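Local coordinates for protein endoglucanase (Humicola insolens, PDB 1DYS) that hydrolyses internal beta-1,4-glucosidic linkages in cellulose as a family 6 endoglucanase, contributing to the recycling of plant biomass, at residues Q26-R31 / L338-H343; K41-K46 / A288-P293. All blocks are in the same frame, centred on the assembly; numbering follows the deposited sequence.

How the interactions relate
Interaction 1 (26-31 with 338-343) and interaction 2 (41-46 with 288-293) lie on the same side of the chain's centre, their own centres 11 Å apart. Helix 15-29 supplies one partner to the first, and helix 34-46, next in the chain, supplies one to the second. F290 joins the two: its N is 3.0 Å from L338 O and its O 2.9 Å from H343 N, both probable hydrogen bonds, while its ring atom CE2 packs 3.4 Å from T339 OG1. Interaction 2 is the nearer to the substrate sites: the F290 side chain is about 9 Å from that of K310 and about 10 Å from that of E314, both probable substrate-binding residues.

Interaction 1: residues Q26-R31 / L338-H343; sequences QAFLSR and LTQNAH
F28 and T339 send their side chains at each other from opposite directions, and their meeting is the main contact between segments 26-31 and 338-343. The backbones stay well apart, the CA atoms of these two residues being 9.7 Å from each other, so the gap is bridged by side chains. At the far end of the phenyl ring, F28 CE2 lies 3.6 Å from T339 CB and equally close to the methyl CG2; F28 CZ is slightly farther from T339 CB, at 3.8 Å. T339 CB and CG2 approach this CE2-CZ end of the ring obliquely. The T339 first torsion places the methyl against CE2: CG2 stands anti to the backbone N while OG1 sits beside that N (chi1 -60°). T339 OG1, hydrogen-bonded to A335 O one turn back in its own helix, lies only slightly farther from the ring, 3.8 Å from F28 CE2.

Q340 meets the neighbouring CE1-CZ part of the rim, from the same side of the ring plane as T339. Its CG is 4.0 Å from both F28 CE1 and F28 CZ, and is the Q340 side-chain atom that comes this close, so the aliphatic stem makes the contact. The side-chain amide plane is turned 66° from the ring. This exposed residue forms the outer margin, whereas F28 and T339 are buried. No hydrogen bond crosses between the segments; only 130 Å² is buried in all, both sides summed. R31 supplies a polar tie nearby, with NH1 bonded to Q336 OE1.

The contact joins the C-terminal part of helix 15-29 to the end of helix 332-340, with N36 of helix 34-46 touching both F28 and T339, and V40 of that helix also packing on T339.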
loop_
_atom_site.group_PDB
_atom_site.type_symbol
_atom_site.label_atom_id
_atom_site.label_comp_id
_atom_site.label_asym_id
_atom_site.label_seq_id
_atom_site.Cartn_x
_atom_site.Cartn_y
_atom_site.Cartn_z
ATOM N N GLN A 26 16.722 16.594 12.285
ATOM C CA GLN A 26 16.074 17.737 12.951
ATOM C C GLN A 26 15.551 17.410 14.341
ATOM O O GLN A 26 15.692 18.223 15.276
ATOM C CB GLN A 26 14.886 18.192 12.074
ATOM C CG GLN A 26 15.360 18.827 10.760
ATOM C CD GLN A 26 14.239 18.960 9.755
ATOM O OE1 GLN A 26 14.415 19.147 8.549
ATOM N NE2 GLN A 26 12.987 18.852 10.185
ATOM N N ALA A 27 14.933 16.252 14.577
ATOM C CA ALA A 27 14.387 15.880 15.879
ATOM C C ALA A 27 15.458 15.823 16.951
ATOM O O ALA A 27 15.323 16.391 18.049
ATOM C CB ALA A 27 13.621 14.559 15.800
ATOM N N PHE A 28 16.596 15.198 16.660
ATOM C CA PHE A 28 17.699 15.128 17.604
ATOM C C PHE A 28 18.226 16.539 17.877
ATOM O O PHE A 28 18.351 16.904 19.045
ATOM C CB PHE A 28 18.835 14.252 17.077
ATOM C CG PHE A 28 18.611 12.783 17.302
ATOM C CD1 PHE A 28 18.308 12.258 18.548
ATOM C CD2 PHE A 28 18.659 11.941 16.193
ATOM C CE1 PHE A 28 18.092 10.897 18.710
ATOM C CE2 PHE A 28 18.458 10.572 16.367
ATOM C CZ PHE A 28 18.186 10.055 17.595
ATOM N N LEU A 29 18.449 17.336 16.831
ATOM C CA LEU A 29 18.928 18.701 17.047
ATOM C C LEU A 29 18.017 19.468 18.007
ATOM O O LEU A 29 18.492 20.096 18.968
ATOM C CB LEU A 29 19.004 19.461 15.743
ATOM C CG LEU A 29 20.254 19.578 14.919
ATOM C CD1 LEU A 29 20.073 20.628 13.846
ATOM C CD2 LEU A 29 21.492 19.796 15.750
ATOM N N SER A 30 16.710 19.371 17.834
ATOM C CA SER A 30 15.708 20.043 18.643
ATOM C C SER A 30 15.638 19.697 20.114
ATOM O O SER A 30 14.893 20.291 20.909
ATOM C CB SER A 30 14.347 19.786 17.970
ATOM O OG SER A 30 14.391 20.354 16.660
ATOM N N ARG A 31 16.377 18.704 20.566
ATOM C CA ARG A 31 16.501 18.306 21.952
ATOM C C ARG A 31 17.943 18.544 22.401
ATOM O O ARG A 31 18.362 18.036 23.438
ATOM C CB ARG A 31 16.076 16.865 22.180
ATOM C CG ARG A 31 14.644 16.640 21.693
ATOM C CD ARG A 31 14.158 15.285 22.136
ATOM N NE ARG A 31 15.079 14.194 21.783
ATOM C CZ ARG A 31 14.745 13.330 20.816
ATOM N NH1 ARG A 31 13.594 13.489 20.162
ATOM N NH2 ARG A 31 15.576 12.345 20.526
ATOM N N LEU A 338 16.887 3.615 16.130
ATOM C CA LEU A 338 17.958 2.935 15.401
ATOM C C LEU A 338 19.262 3.760 15.530
ATOM O O LEU A 338 20.330 3.149 15.526
ATOM C CB LEU A 338 17.639 2.767 13.922
ATOM C CG LEU A 338 16.505 1.759 13.596
ATOM C CD1 LEU A 338 16.126 1.978 12.139
ATOM C CD2 LEU A 338 16.868 0.331 13.923
ATOM N N THR A 339 19.112 5.066 15.630
ATOM C CA THR A 339 20.297 5.932 15.699
ATOM C C THR A 339 20.946 5.815 17.070
ATOM O O THR A 339 22.134 5.551 17.151
ATOM C CB THR A 339 19.882 7.386 15.470
ATOM O OG1 THR A 339 19.258 7.582 14.188
ATOM C CG2 THR A 339 21.124 8.285 15.487
ATOM N N GLN A 340 20.171 6.040 18.122
ATOM C CA GLN A 340 20.734 5.845 19.471
ATOM C C GLN A 340 21.353 4.475 19.675
ATOM O O GLN A 340 22.298 4.339 20.476
ATOM C CB GLN A 340 19.627 6.033 20.523
ATOM C CG GLN A 340 18.925 7.357 20.488
ATOM C CD GLN A 340 17.722 7.479 21.396
ATOM O OE1 GLN A 340 17.834 8.036 22.485
ATOM N NE2 GLN A 340 16.573 6.971 20.967
ATOM N N ASN A 341 20.877 3.384 19.071
ATOM C CA ASN A 341 21.428 2.047 19.228
ATOM C C ASN A 341 22.330 1.623 18.071
ATOM O O ASN A 341 22.674 0.434 17.985
ATOM C CB ASN A 341 20.316 1.010 19.370
ATOM C CG ASN A 341 19.587 1.220 20.687
ATOM O OD1 ASN A 341 20.090 0.873 21.759
ATOM N ND2 ASN A 341 18.397 1.788 20.606
ATOM N N ALA A 342 22.744 2.618 17.286
ATOM C CA ALA A 342 23.567 2.264 16.114
ATOM C C ALA A 342 24.907 1.609 16.422
ATOM O O ALA A 342 25.553 1.822 17.442
ATOM C CB ALA A 342 23.807 3.479 15.241
ATOM N N HIS A 343 25.328 0.876 15.401
ATOM C CA HIS A 343 26.649 0.239 15.348
ATOM C C HIS A 343 27.683 1.334 15.578
ATOM O O HIS A 343 27.516 2.456 15.118
ATOM C CB HIS A 343 26.881 -0.303 13.936
ATOM C CG HIS A 343 28.077 -1.185 13.834
ATOM N ND1 HIS A 343 29.351 -0.697 13.633
ATOM C CD2 HIS A 343 28.181 -2.536 13.904
ATOM C CE1 HIS A 343 30.184 -1.731 13.594
ATOM N NE2 HIS A 343 29.504 -2.863 13.730
#

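Interaction 2: residues K41-K46 / A288-P293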
loop_
_atom_site.group_PDB
_atom_site.type_symbol
_atom_site.label_atom_id
_atom_site.label_comp_id
_atom_site.label_asym_id
_atom_site.label_seq_id
_atom_site.Cartn_x
_atom_site.Cartn_y
_atom_site.Cartn_z
ATOM N N LYS A 41 23.397 12.409 10.222
ATOM C CA LYS A 41 24.078 12.955 9.031
ATOM C C LYS A 41 25.093 11.983 8.444
ATOM O O LYS A 41 25.279 11.919 7.227
ATOM C CB LYS A 41 24.721 14.315 9.365
ATOM C CG LYS A 41 24.979 15.153 8.111
ATOM C CD LYS A 41 24.886 16.641 8.450
ATOM C CE LYS A 41 26.140 17.382 8.038
ATOM N NZ LYS A 41 26.242 17.618 6.576
ATOM N N TYR A 42 25.726 11.157 9.248
ATOM C CA TYR A 42 26.672 10.126 8.833
ATOM C C TYR A 42 25.893 9.154 7.930
ATOM O O TYR A 42 26.308 8.957 6.801
ATOM C CB TYR A 42 27.326 9.350 9.969
ATOM C CG TYR A 42 28.289 8.244 9.597
ATOM C CD1 TYR A 42 27.869 7.002 9.186
ATOM C CD2 TYR A 42 29.667 8.456 9.666
ATOM C CE1 TYR A 42 28.746 5.987 8.844
ATOM C CE2 TYR A 42 30.563 7.442 9.341
ATOM C CZ TYR A 42 30.102 6.214 8.930
ATOM O OH TYR A 42 31.004 5.224 8.602
ATOM N N VAL A 43 24.758 8.688 8.456
ATOM C CA VAL A 43 23.951 7.799 7.594
ATOM C C VAL A 43 23.521 8.514 6.334
ATOM O O VAL A 43 23.475 7.913 5.245
ATOM C CB VAL A 43 22.733 7.253 8.376
ATOM C CG1 VAL A 43 21.828 6.367 7.512
ATOM C CG2 VAL A 43 23.229 6.505 9.599
ATOM N N GLN A 44 23.112 9.795 6.404
ATOM C CA GLN A 44 22.626 10.507 5.238
ATOM C C GLN A 44 23.610 10.637 4.074
ATOM O O GLN A 44 23.205 10.594 2.908
ATOM C CB GLN A 44 22.201 11.960 5.600
ATOM C CG GLN A 44 20.882 12.003 6.362
ATOM C CD GLN A 44 20.526 13.441 6.715
ATOM O OE1 GLN A 44 21.241 14.065 7.492
ATOM N NE2 GLN A 44 19.442 13.980 6.158
ATOM N N GLU A 45 24.879 10.805 4.410
ATOM C CA GLU A 45 25.887 11.048 3.390
ATOM C C GLU A 45 26.786 9.877 3.108
ATOM O O GLU A 45 27.358 9.843 2.007
ATOM C CB GLU A 45 26.776 12.195 3.876
ATOM C CG GLU A 45 26.020 13.424 4.314
ATOM C CD GLU A 45 26.827 14.693 4.179
ATOM O OE1 GLU A 45 28.059 14.640 4.375
ATOM O OE2 GLU A 45 26.239 15.755 3.890
ATOM N N LYS A 46 27.000 8.992 4.064
ATOM C CA LYS A 46 27.989 7.951 3.864
ATOM C C LYS A 46 27.512 6.526 3.887
ATOM O O LYS A 46 28.380 5.636 3.808
ATOM C CB LYS A 46 29.092 8.099 4.944
ATOM C CG LYS A 46 29.903 9.374 4.758
ATOM C CD LYS A 46 30.129 10.068 6.096
ATOM C CE LYS A 46 31.050 11.262 5.927
ATOM N NZ LYS A 46 30.401 12.479 5.345
ATOM N N ALA A 288 16.011 -2.111 18.515
ATOM C CA ALA A 288 16.932 -2.434 17.407
ATOM C C ALA A 288 17.837 -1.240 17.107
ATOM O O ALA A 288 17.549 -0.102 17.480
ATOM C CB ALA A 288 16.144 -2.815 16.154
ATOM N N GLY A 289 18.968 -1.536 16.439
ATOM C CA GLY A 289 19.847 -0.439 16.076
ATOM C C GLY A 289 20.231 -0.553 14.598
ATOM O O GLY A 289 20.104 -1.649 14.022
ATOM N N PHE A 290 20.684 0.581 14.068
ATOM C CA PHE A 290 21.311 0.513 12.741
ATOM C C PHE A 290 22.497 -0.465 12.850
ATOM O O PHE A 290 23.282 -0.436 13.844
ATOM C CB PHE A 290 21.907 1.809 12.270
ATOM C CG PHE A 290 20.952 2.912 11.921
ATOM C CD1 PHE A 290 19.915 2.630 11.026
ATOM C CD2 PHE A 290 21.097 4.212 12.356
ATOM C CE1 PHE A 290 19.045 3.616 10.633
ATOM C CE2 PHE A 290 20.229 5.208 11.968
ATOM C CZ PHE A 290 19.181 4.905 11.107
ATOM N N GLY A 291 22.623 -1.361 11.882
ATOM C CA GLY A 291 23.723 -2.325 11.933
ATOM C C GLY A 291 24.942 -1.738 11.202
ATOM O O GLY A 291 25.023 -0.589 10.824
ATOM N N GLN A 292 25.932 -2.618 11.053
ATOM C CA GLN A 292 27.170 -2.291 10.362
ATOM C C GLN A 292 26.890 -1.755 8.966
ATOM O O GLN A 292 26.179 -2.380 8.176
ATOM C CB GLN A 292 27.969 -3.612 10.232
ATOM C CG GLN A 292 28.935 -3.687 9.074
ATOM C CD GLN A 292 30.278 -3.059 9.403
ATOM O OE1 GLN A 292 30.922 -3.560 10.329
ATOM N NE2 GLN A 292 30.699 -2.035 8.668
ATOM N N PRO A 293 27.453 -0.620 8.653
ATOM C CA PRO A 293 27.324 -0.045 7.310
ATOM C C PRO A 293 28.024 -0.923 6.293
ATOM O O PRO A 293 28.855 -1.768 6.600
ATOM C CB PRO A 293 27.939 1.362 7.369
ATOM C CG PRO A 293 27.860 1.631 8.877
ATOM C CD PRO A 293 28.179 0.283 9.534
#
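F290 reaches toward V43 of helix 34-46. From its CB, which points at the helix, CG is set beside the backbone N (chi1 -70°), and the ring then carries CD2 and CE2 to V43 CG2. F290 CE2 is 4.0 Å from that methyl, and F290 CD2 only a little farther from it, at 4.2 Å. V43 CG2 thus meets the CD2-CE2 side of the ring obliquely. Outside the pair, the V43 side chain also touches L21 of helix 15-29 and W308, whose ring stacks with that of F290.

F290 lies next to G289, whose backbone is bonded to V270 in the antiparallel pair 270-271 with 288-289. This excursion runs between the parallel strands 262-266 and 303-307 of the curled sheet in the distorted alpha/beta barrel of family 6 glycoside hydrolases. The contact packs a helix from early in the chain against that late connection.

Farther along the connection, P293 CG comes 4.4 Å from Y42 CE1 of the helix, a looser apolar touch that is likewise oblique to the tyrosine ring. At P293, the carbonyl O accepts a 2.8 Å bond from Q292 NE2, with an N-H...O angle of 156°.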